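Local structure of 3-Hydroxyacyl-CoA dehydrogenase (Ralstonia eutropha H16, 4PZC) at residues 25-30 / 168-173. The protein catalyses the NAD-dependent, reversible interconversion of (S)-3-hydroxyacyl-CoA thioesters, such as 3-hydroxybutyryl-CoA, and the corresponding 3-ketoacyl-CoA. Numbering follows the deposited sequence.
Sequences VGLNVV and EALSKQ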
# COMPACT_ATOMS: atom_id res chain seq x y z
N VAL A 25 27.23 -14.45 5.31
CA VAL A 25 27.89 -13.42 6.08
C VAL A 25 29.06 -14.04 6.87
O VAL A 25 29.72 -13.36 7.67
CB VAL A 25 26.88 -12.73 7.02
CG1 VAL A 25 27.57 -11.70 7.89
CG2 VAL A 25 25.76 -12.09 6.21
N GLY A 26 29.31 -15.33 6.64
CA GLY A 26 30.34 -16.06 7.36
C GLY A 26 29.99 -16.37 8.80
O GLY A 26 30.84 -16.29 9.68
N LEU A 27 28.74 -16.74 9.05
CA LEU A 27 28.31 -17.04 10.42
C LEU A 27 28.01 -18.52 10.62
O LEU A 27 27.45 -19.17 9.73
CB LEU A 27 27.09 -16.20 10.80
CG LEU A 27 27.36 -14.75 11.22
CD1 LEU A 27 26.05 -14.10 11.63
CD2 LEU A 27 28.39 -14.68 12.35
N ASN A 28 28.37 -19.04 11.79
CA ASN A 28 28.27 -20.47 12.09
C ASN A 28 26.87 -20.81 12.49
O ASN A 28 26.33 -20.20 13.41
CB ASN A 28 29.22 -20.85 13.22
CG ASN A 28 30.61 -20.32 13.01
OD1 ASN A 28 31.10 -19.50 13.80
ND2 ASN A 28 31.25 -20.74 11.91
N VAL A 29 26.27 -21.77 11.79
CA VAL A 29 24.87 -22.11 12.00
C VAL A 29 24.69 -23.56 12.41
O VAL A 29 25.05 -24.47 11.65
CB VAL A 29 24.03 -21.89 10.73
CG1 VAL A 29 22.58 -22.27 10.97
CG2 VAL A 29 24.12 -20.44 10.26
N VAL A 30 24.13 -23.78 13.59
CA VAL A 30 23.64 -25.11 13.99
C VAL A 30 22.15 -25.21 13.63
O VAL A 30 21.31 -24.56 14.27
CB VAL A 30 23.85 -25.34 15.52
CG1 VAL A 30 23.25 -26.66 15.97
CG2 VAL A 30 25.33 -25.29 15.87
N GLU A 168 19.50 -6.74 17.46
CA GLU A 168 19.46 -5.63 16.51
C GLU A 168 20.70 -5.64 15.61
O GLU A 168 20.60 -5.58 14.37
CB GLU A 168 19.36 -4.30 17.25
CG GLU A 168 19.48 -3.08 16.34
CD GLU A 168 18.87 -1.81 16.91
OE1 GLU A 168 19.02 -1.52 18.13
OE2 GLU A 168 18.24 -1.07 16.12
N ALA A 169 21.88 -5.71 16.23
CA ALA A 169 23.13 -5.70 15.48
C ALA A 169 23.34 -7.01 14.69
O ALA A 169 23.90 -7.01 13.57
CB ALA A 169 24.29 -5.44 16.42
N LEU A 170 22.87 -8.12 15.27
CA LEU A 170 22.92 -9.40 14.60
C LEU A 170 22.27 -9.28 13.22
O LEU A 170 22.75 -9.86 12.24
CB LEU A 170 22.20 -10.47 15.43
CG LEU A 170 21.73 -11.70 14.64
CD1 LEU A 170 22.90 -12.54 14.16
CD2 LEU A 170 20.79 -12.56 15.47
N SER A 171 21.19 -8.52 13.16
CA SER A 171 20.43 -8.35 11.94
C SER A 171 21.13 -7.46 10.96
O SER A 171 21.16 -7.76 9.77
CB SER A 171 19.07 -7.74 12.26
OG SER A 171 18.57 -8.35 13.43
N LYS A 172 21.68 -6.35 11.46
CA LYS A 172 22.43 -5.44 10.60
C LYS A 172 23.52 -6.26 9.95
O LYS A 172 23.71 -6.15 8.74
CB LYS A 172 23.02 -4.27 11.37
CG LYS A 172 22.04 -3.13 11.69
CD LYS A 172 22.77 -1.79 11.76
CE LYS A 172 21.87 -0.64 12.17
NZ LYS A 172 21.38 -0.85 13.56
N GLN A 173 24.20 -7.11 10.73
CA GLN A 173 25.25 -7.96 10.19
C GLN A 173 24.75 -8.92 9.09
O GLN A 173 25.49 -9.24 8.17
CB GLN A 173 25.97 -8.74 11.28
CG GLN A 173 27.36 -9.18 10.82
CD GLN A 173 28.02 -10.22 11.72
OE1 GLN A 173 28.34 -9.96 12.87
NE2 GLN A 173 28.25 -11.41 11.17
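Q173 runs its extended side chain across V25 and brings its amide NE2 up against the branched end of L27, where the turn after helix 13-23 of the Rossmann-type NAD-binding domain leads into strand 28-32. Helix 13-23 starts within the glycine-rich GxGxxG pattern (G10, G12, G15), predicted to bind NAD, and the contact brings the last part of helix 161-173 against the turn at its other end. CG of Q173 stands anti to the backbone N (chi1 -158°), and the chain runs on extended, which carries the amide across to the turn. Q173 NE2 sits 3.5 Å from each of L27 CG, CD1 and CD2, facing the fork of the side chain, and 3.4 Å from V25 CG1. The amide meets methyl and methine groups by van der Waals contact, and no hydrogen bond joins the two segments. V25 also abuts the backbone of Q173: V25 CG1 and CG2 lie 3.2 and 3.5 Å from Q173 O. Between V25 and L27, G26 takes a positive phi (73°) in a Schellman motif that ends the helix and turns the chain toward the strand. L27 is buried and also rests on C22 of helix 13-23. Two residues before Q173, S171 packs on L153 of strand 150-155. The buried L170 turns its end toward L27, and the CD1 methyls of L27 and L170 stand 4.3 Å apart.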